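Local atomic coordinates of uncharacterized protein (Parabacteroides merdae ATCC 43184, PDB entry 5BMT), a protein that is of unknown function but carries an N-terminal OB-type domain of a lipoprotein family, joined to a larger mixed beta-sheet region. Residues Ile15-Ser20 with Leu112-Tyr117; Ile26-Tyr31 with Ala53-Asp58; Leu34-Ile39 with Tyr73-Ala78. One frame throughout, in Å; residues are numbered along the deposited sequence.

Contact 1: Ile15-Ser20 with Leu112-Tyr117; sequences IVDYSS and LFSNNY
Asp-17 reaches Ser-114 and Asn-116 because its CG stands trans to the backbone N (chi1 -166°), which carries the carboxylate across to residues 114-117. Ser-114 meets it with OG set between its own N and carbonyl carbon (chi1 70°). Ser-114 OG donates to Asp-17 OD2 over 2.7 Å, from above the carboxylate plane. The backbone N of Asn-116 takes the syn lone pair of the same oxygen, with Asn-116 N to Asp-17 OD2 also 2.7 Å. The other oxygen is gripped as well. Asn-116 ND2 gives an almost straight bond to Asp-17 OD1, 3.0 Å long. Tyr-18 N approaches Asp-17 OD1 from the same face of the carboxylate. Four donors therefore fix the rotation of this buried carboxylate and would probably stabilise its negative charge. The ring of Tyr-117 comes edge-on, with CE2 3.4 Å from Asp-17 OD1.

On one flank Asn-115 ND2 donates to Tyr-18 O at 3.0 Å, holding the end of the strand to the turn. A water joins Ser-19 O to Asn-116 ND2. On the other flank the contact turns apolar. Ile-15 and Leu-112 slide past each other, and Ile-15 CD1 lies 3.7 Å from Leu-112 CB. Tyr-27 of strand 24-28 packs beside Asp-17 and Asn-115.

Within the turn, Ser-114 OG also accepts from Tyr-117 N at 3.1 Å. This is an ST motif at the bend between strands 106-113 and 118-126, with its hydroxyl tied to a strand of the OB-type domain.

Contact 2: Ile26-Tyr31 with Ala53-Asp58; sequences IYPLGY and ANFTVD
Tyr-31 and Phe-55 form the centre of this apolar contact. Phe-55 sends an edge into the face of Tyr-31, with its CE1 3.8 Å above the ring plane and over the ring centre. The two centroids are 5.1 Å apart and the planes are turned by 60°, an edge-to-face pair. The adjoining CZ of Phe-55 lies 4.0 Å from Pro-28 CG, so the tip of the ring touches both the proline and the tyrosine. At the far end of Tyr-31, OH rests 3.6 Å from Val-57 CG2. Ile-26 adds a smaller patch, its CD1 3.8 Å from Ala-53 CB.

Further out, a type II beta turn from Pro-28 to Tyr-31 places the tyrosine. It is closed by Tyr-31 N donating to Pro-28 O. Phe-55 holds CG between its backbone N and carbonyl carbon (chi1 51°), and from there its ring extends to Pro-28 and Tyr-31. Leu-34 packs against Ile-26, Pro-28, Phe-55 and Val-57, and Leu-10 against the side chains of Tyr-31 and Phe-55. With an alanine here in place of Tyr-31, the edge of Phe-55 would probably lose its aromatic face and a gap would be likely to open beside Val-57. Strands 24-28 and 50-57 are not neighbours in the sheet. Their side chains meet across its curved interior, as in the core of an OB-type barrel.

Contact 3: Leu34-Ile39 with Tyr73-Ala78; sequences LYVATI and YVATGA
Leu-34 and Tyr-73 are bridged in parallel, at the edge of the five-stranded mixed sheet of the OB-type domain. Two backbone bonds set the register. Tyr-35 N donates to Tyr-73 O at 2.8 Å, and Ala-75 N donates to Tyr-35 O at 2.9 Å. Tyr-35 thus uses both its N and its O on the strand beside it.

Leu-34 can be followed outward. Its CB lies 3.8 Å from Tyr-73 O. CG stands opposite the carbonyl carbon (chi1 -53°), and the methyls of Leu-34 then part: CD2 packs on Tyr-73 CB at 3.9 Å, while CD1 reaches Ala-75 CB at 4.2 Å. Val-36 CG2 also meets that alanine methyl, so two branched side chains touch Ala-75 CB. The ring of Tyr-73 makes an edge-to-face pair with Phe-59. Tyr-35 projects to the other face of the sheet, beside Val-74, and Arg-23 makes a cation-pi contact with its ring.

Beyond Val-36 the chain turns into a short, weakly bonded helix, and water replaces direct backbone pairing. One water accepts from Ala-37 N and donates to Ala-75 O. A second accepts from Gly-77 N and bonds to the hydroxyl of Thr-38. A third lies 2.7 Å from Thr-38 OG1 and donates to Gly-77 O over 3.0 Å.

In the fold
All three contacts involve the five-stranded mixed sheet whose strand order is 24-28, 10-18, 50-57, 73-79, 34-35. Contacts 2 and 3 lie wholly in the OB-type domain, with centres about 8 Å apart. Their segments alternate along the chain, and probable backbone bonds Ile-26 to Leu-34 and Asn-54 to Ala-78 join them. Contact 1 is centred about 13 Å from contact 2 and 15 Å from contact 3. Its chain span encloses both. Tyr-27 links it to contact 2 through the backbone of Ile-15. Contacts 2 and 3 thus belong to the packing and the edge pairing of the small domain, while contact 1 joins it to the end of strand 106-113 of the larger sheet and to the turn that follows.

Contact 1: Ile15-Ser20 with Leu112-Tyr117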
# COMPACT_ATOMS: atom_id res chain seq x y z
N ILE A 15 -2.15 -9.39 0.15
CA ILE A 15 -3.41 -9.32 0.87
C ILE A 15 -3.83 -10.74 1.24
O ILE A 15 -3.83 -11.65 0.39
CB ILE A 15 -4.51 -8.65 0.01
CG1 ILE A 15 -4.13 -7.19 -0.37
CG2 ILE A 15 -5.90 -8.71 0.76
CD1 ILE A 15 -5.11 -6.57 -1.40
N VAL A 16 -4.26 -10.94 2.50
CA VAL A 16 -4.84 -12.21 2.95
C VAL A 16 -6.33 -12.18 2.58
O VAL A 16 -6.99 -11.18 2.89
CB VAL A 16 -4.66 -12.36 4.49
CG1 VAL A 16 -5.30 -13.67 5.01
CG2 VAL A 16 -3.19 -12.30 4.87
N ASP A 17 -6.87 -13.23 1.93
CA ASP A 17 -8.28 -13.17 1.57
C ASP A 17 -8.81 -14.55 1.26
O ASP A 17 -8.03 -15.48 1.06
CB ASP A 17 -8.43 -12.27 0.34
CG ASP A 17 -9.81 -11.80 -0.04
OD1 ASP A 17 -10.77 -12.05 0.74
OD2 ASP A 17 -9.93 -11.15 -1.10
N TYR A 18 -10.12 -14.67 1.23
CA TYR A 18 -10.77 -15.90 0.83
C TYR A 18 -10.90 -15.98 -0.67
O TYR A 18 -11.30 -15.00 -1.32
CB TYR A 18 -12.20 -15.94 1.39
CG TYR A 18 -12.34 -16.22 2.86
CD1 TYR A 18 -11.98 -17.46 3.39
CD2 TYR A 18 -12.95 -15.30 3.70
CE1 TYR A 18 -12.23 -17.77 4.73
CE2 TYR A 18 -13.19 -15.60 5.04
CZ TYR A 18 -12.84 -16.84 5.54
OH TYR A 18 -13.10 -17.16 6.86
N SER A 19 -10.69 -17.18 -1.21
CA SER A 19 -11.02 -17.48 -2.60
C SER A 19 -12.55 -17.62 -2.72
O SER A 19 -13.25 -17.61 -1.71
CB SER A 19 -10.35 -18.79 -3.01
OG SER A 19 -11.04 -19.89 -2.43
N SER A 20 -13.05 -17.90 -3.92
CA SER A 20 -14.49 -18.09 -4.14
C SER A 20 -15.05 -19.34 -3.43
O SER A 20 -16.27 -19.43 -3.23
CB SER A 20 -14.78 -18.19 -5.64
OG SER A 20 -14.17 -19.34 -6.20
N LEU A 112 -2.81 -2.85 -4.52
CA LEU A 112 -2.89 -4.32 -4.52
C LEU A 112 -4.33 -4.77 -4.66
O LEU A 112 -5.24 -4.15 -4.08
CB LEU A 112 -2.33 -4.89 -3.22
CG LEU A 112 -0.79 -5.08 -3.17
CD1 LEU A 112 -0.06 -3.71 -3.14
CD2 LEU A 112 -0.40 -5.92 -1.93
N PHE A 113 -4.52 -5.88 -5.38
CA PHE A 113 -5.83 -6.50 -5.61
C PHE A 113 -5.91 -7.89 -5.03
O PHE A 113 -4.95 -8.64 -5.10
CB PHE A 113 -6.07 -6.62 -7.14
CG PHE A 113 -6.12 -5.32 -7.89
CD1 PHE A 113 -4.96 -4.60 -8.17
CD2 PHE A 113 -7.34 -4.79 -8.29
CE1 PHE A 113 -5.03 -3.36 -8.84
CE2 PHE A 113 -7.40 -3.58 -9.01
CZ PHE A 113 -6.25 -2.87 -9.26
N SER A 114 -7.09 -8.27 -4.53
CA SER A 114 -7.33 -9.65 -4.11
C SER A 114 -8.70 -10.04 -4.63
O SER A 114 -9.34 -9.25 -5.34
CB SER A 114 -7.21 -9.81 -2.59
OG SER A 114 -8.27 -9.18 -1.89
N ASN A 115 -9.21 -11.18 -4.21
CA ASN A 115 -10.52 -11.58 -4.70
C ASN A 115 -11.60 -10.58 -4.27
O ASN A 115 -12.45 -10.21 -5.09
CB ASN A 115 -10.80 -12.97 -4.12
CG ASN A 115 -12.05 -13.61 -4.67
OD1 ASN A 115 -12.43 -13.34 -5.82
ND2 ASN A 115 -12.71 -14.41 -3.85
N ASN A 116 -11.55 -10.11 -3.00
CA ASN A 116 -12.61 -9.28 -2.43
C ASN A 116 -12.18 -7.87 -2.01
O ASN A 116 -13.05 -7.09 -1.60
CB ASN A 116 -13.16 -9.97 -1.18
CG ASN A 116 -13.78 -11.31 -1.52
OD1 ASN A 116 -14.77 -11.36 -2.26
ND2 ASN A 116 -13.14 -12.40 -1.06
N TYR A 117 -10.89 -7.57 -2.03
CA TYR A 117 -10.41 -6.30 -1.52
C TYR A 117 -9.42 -5.63 -2.42
O TYR A 117 -8.76 -6.27 -3.25
CB TYR A 117 -9.67 -6.55 -0.19
CG TYR A 117 -10.52 -7.11 0.92
CD1 TYR A 117 -11.30 -6.27 1.71
CD2 TYR A 117 -10.53 -8.47 1.20
CE1 TYR A 117 -12.07 -6.78 2.76
CE2 TYR A 117 -11.32 -9.00 2.21
CZ TYR A 117 -12.08 -8.14 3.00
OH TYR A 117 -12.87 -8.64 4.01
O HOH W 1 -14.65 -15.07 -1.26

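Contact 2: Ile26-Tyr31 with Ala53-Asp58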
# COMPACT_ATOMS: atom_id res chain seq x y z
N ILE A 26 -3.09 -16.00 -0.05
CA ILE A 26 -2.43 -14.70 -0.02
C ILE A 26 -2.28 -14.28 -1.49
O ILE A 26 -2.01 -15.10 -2.39
CB ILE A 26 -1.13 -14.62 0.79
CG1 ILE A 26 -0.04 -15.49 0.20
CG2 ILE A 26 -1.43 -14.97 2.29
CD1 ILE A 26 1.39 -15.18 0.80
N TYR A 27 -2.51 -12.98 -1.72
CA TYR A 27 -2.48 -12.38 -3.06
C TYR A 27 -1.31 -11.41 -3.11
O TYR A 27 -1.45 -10.25 -2.71
CB TYR A 27 -3.82 -11.67 -3.33
CG TYR A 27 -4.97 -12.65 -3.43
CD1 TYR A 27 -5.61 -13.14 -2.29
CD2 TYR A 27 -5.44 -13.05 -4.67
CE1 TYR A 27 -6.66 -14.04 -2.39
CE2 TYR A 27 -6.55 -13.90 -4.78
CZ TYR A 27 -7.15 -14.39 -3.63
OH TYR A 27 -8.21 -15.28 -3.75
N PRO A 28 -0.12 -11.88 -3.52
CA PRO A 28 1.06 -10.99 -3.50
C PRO A 28 1.09 -10.06 -4.69
O PRO A 28 0.69 -10.44 -5.80
CB PRO A 28 2.25 -11.96 -3.55
CG PRO A 28 1.64 -13.38 -3.33
CD PRO A 28 0.25 -13.26 -3.91
N LEU A 29 1.61 -8.84 -4.46
CA LEU A 29 1.81 -7.92 -5.58
C LEU A 29 2.81 -8.55 -6.59
O LEU A 29 3.88 -9.01 -6.18
CB LEU A 29 2.40 -6.61 -5.03
CG LEU A 29 2.70 -5.51 -6.06
CD1 LEU A 29 1.41 -5.03 -6.75
CD2 LEU A 29 3.45 -4.36 -5.40
N GLY A 30 2.45 -8.59 -7.86
CA GLY A 30 3.32 -9.14 -8.90
C GLY A 30 3.46 -10.65 -8.95
O GLY A 30 4.25 -11.16 -9.74
N TYR A 31 2.62 -11.41 -8.19
CA TYR A 31 2.70 -12.85 -8.20
C TYR A 31 1.32 -13.46 -8.27
O TYR A 31 0.32 -12.76 -8.15
CB TYR A 31 3.44 -13.37 -6.92
CG TYR A 31 4.17 -14.67 -7.13
CD1 TYR A 31 5.43 -14.69 -7.71
CD2 TYR A 31 3.61 -15.88 -6.73
CE1 TYR A 31 6.11 -15.89 -7.92
CE2 TYR A 31 4.28 -17.09 -6.94
CZ TYR A 31 5.55 -17.09 -7.51
OH TYR A 31 6.24 -18.25 -7.70
N ALA A 53 5.03 -10.79 2.91
CA ALA A 53 5.20 -12.24 2.96
C ALA A 53 6.47 -12.67 2.31
O ALA A 53 6.87 -12.10 1.31
CB ALA A 53 4.04 -12.89 2.23
N ASN A 54 7.09 -13.73 2.87
CA ASN A 54 8.25 -14.34 2.24
C ASN A 54 7.83 -15.76 1.90
O ASN A 54 7.21 -16.44 2.72
CB ASN A 54 9.52 -14.25 3.10
CG ASN A 54 9.49 -15.09 4.35
OD1 ASN A 54 10.03 -16.20 4.39
ND2 ASN A 54 8.85 -14.57 5.38
N PHE A 55 8.03 -16.15 0.63
CA PHE A 55 7.52 -17.45 0.24
C PHE A 55 8.35 -18.12 -0.83
O PHE A 55 9.12 -17.46 -1.54
CB PHE A 55 6.07 -17.28 -0.30
CG PHE A 55 5.90 -16.21 -1.36
CD1 PHE A 55 6.10 -16.50 -2.71
CD2 PHE A 55 5.54 -14.91 -1.00
CE1 PHE A 55 5.91 -15.51 -3.68
CE2 PHE A 55 5.41 -13.92 -1.97
CZ PHE A 55 5.58 -14.23 -3.30
N THR A 56 8.14 -19.43 -0.97
CA THR A 56 8.77 -20.24 -2.00
C THR A 56 7.74 -21.22 -2.54
O THR A 56 6.96 -21.79 -1.77
CB THR A 56 10.00 -20.97 -1.44
OG1 THR A 56 10.81 -20.05 -0.72
CG2 THR A 56 10.81 -21.65 -2.52
N VAL A 57 7.75 -21.41 -3.86
CA VAL A 57 6.87 -22.34 -4.56
C VAL A 57 7.73 -23.47 -5.11
O VAL A 57 8.72 -23.20 -5.81
CB VAL A 57 6.08 -21.66 -5.69
CG1 VAL A 57 5.28 -22.68 -6.52
CG2 VAL A 57 5.16 -20.57 -5.13
N ASP A 58 7.33 -24.73 -4.86
CA ASP A 58 7.96 -25.92 -5.46
C ASP A 58 7.08 -26.27 -6.65
O ASP A 58 6.03 -26.87 -6.49
CB ASP A 58 8.04 -27.06 -4.43
CG ASP A 58 8.69 -28.34 -4.96
OD1 ASP A 58 9.07 -28.37 -6.16
OD2 ASP A 58 8.76 -29.33 -4.19

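Contact 3: Leu34-Ile39 with Tyr73-Ala78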
# COMPACT_ATOMS: atom_id res chain seq x y z
N LEU A 34 -1.48 -17.60 -3.69
CA LEU A 34 -0.81 -18.70 -3.00
C LEU A 34 -1.61 -19.24 -1.87
O LEU A 34 -2.21 -18.47 -1.12
CB LEU A 34 0.52 -18.20 -2.41
CG LEU A 34 1.47 -17.51 -3.40
CD1 LEU A 34 2.67 -16.97 -2.66
CD2 LEU A 34 1.89 -18.46 -4.51
N TYR A 35 -1.54 -20.56 -1.68
CA TYR A 35 -2.06 -21.20 -0.49
C TYR A 35 -0.88 -21.51 0.41
O TYR A 35 -0.01 -22.32 0.05
CB TYR A 35 -2.85 -22.47 -0.80
CG TYR A 35 -3.31 -23.17 0.46
CD1 TYR A 35 -4.21 -22.56 1.34
CD2 TYR A 35 -2.77 -24.41 0.82
CE1 TYR A 35 -4.62 -23.20 2.51
CE2 TYR A 35 -3.15 -25.04 2.00
CZ TYR A 35 -4.08 -24.44 2.83
OH TYR A 35 -4.46 -25.09 3.98
N VAL A 36 -0.85 -20.87 1.58
CA VAL A 36 0.16 -21.10 2.60
C VAL A 36 -0.60 -21.63 3.82
O VAL A 36 -1.29 -20.85 4.48
CB VAL A 36 1.01 -19.86 2.92
CG1 VAL A 36 2.10 -20.19 3.95
CG2 VAL A 36 1.65 -19.27 1.66
N ALA A 37 -0.53 -22.95 4.07
CA ALA A 37 -1.33 -23.59 5.15
C ALA A 37 -1.07 -22.97 6.52
O ALA A 37 -2.02 -22.75 7.27
CB ALA A 37 -1.04 -25.07 5.19
N THR A 38 0.20 -22.64 6.83
CA THR A 38 0.50 -22.04 8.14
C THR A 38 -0.22 -20.69 8.30
O THR A 38 -0.86 -20.46 9.34
CB THR A 38 2.02 -21.92 8.34
OG1 THR A 38 2.59 -21.15 7.28
CG2 THR A 38 2.69 -23.27 8.50
N ILE A 39 -0.24 -19.83 7.25
CA ILE A 39 -0.94 -18.56 7.34
C ILE A 39 -2.45 -18.77 7.43
O ILE A 39 -3.11 -18.08 8.21
CB ILE A 39 -0.56 -17.68 6.12
CG1 ILE A 39 0.96 -17.32 6.21
CG2 ILE A 39 -1.46 -16.43 5.99
CD1 ILE A 39 1.58 -16.56 4.93
N TYR A 73 -0.94 -21.51 -6.31
CA TYR A 73 0.18 -22.37 -6.04
C TYR A 73 0.23 -22.63 -4.54
O TYR A 73 0.03 -21.70 -3.75
CB TYR A 73 1.51 -21.75 -6.49
CG TYR A 73 1.74 -21.87 -7.97
CD1 TYR A 73 2.06 -23.10 -8.54
CD2 TYR A 73 1.62 -20.77 -8.81
CE1 TYR A 73 2.26 -23.23 -9.91
CE2 TYR A 73 1.82 -20.88 -10.19
CZ TYR A 73 2.13 -22.11 -10.73
OH TYR A 73 2.31 -22.25 -12.10
N VAL A 74 0.56 -23.86 -4.15
CA VAL A 74 0.82 -24.16 -2.75
C VAL A 74 2.24 -23.66 -2.49
O VAL A 74 3.16 -23.96 -3.27
CB VAL A 74 0.68 -25.67 -2.43
CG1 VAL A 74 1.11 -25.95 -0.99
CG2 VAL A 74 -0.76 -26.14 -2.68
N ALA A 75 2.42 -22.88 -1.43
CA ALA A 75 3.73 -22.32 -1.11
C ALA A 75 4.04 -22.50 0.34
O ALA A 75 3.15 -22.77 1.15
CB ALA A 75 3.74 -20.83 -1.46
N THR A 76 5.31 -22.36 0.69
CA THR A 76 5.68 -22.35 2.10
C THR A 76 6.26 -20.99 2.36
O THR A 76 6.79 -20.32 1.46
CB THR A 76 6.64 -23.48 2.47
OG1 THR A 76 7.78 -23.39 1.63
CG2 THR A 76 5.98 -24.85 2.38
N GLY A 77 6.12 -20.56 3.59
CA GLY A 77 6.66 -19.27 3.96
C GLY A 77 6.03 -18.73 5.22
O GLY A 77 5.40 -19.46 6.00
N ALA A 78 6.19 -17.44 5.40
CA ALA A 78 5.69 -16.78 6.59
C ALA A 78 5.41 -15.34 6.25
O ALA A 78 5.71 -14.88 5.14
CB ALA A 78 6.72 -16.89 7.70
O HOH W 2 1.45 -24.51 2.56
O HOH W 3 4.66 -22.35 5.46
O HOH W 4 3.82 -19.11 8.57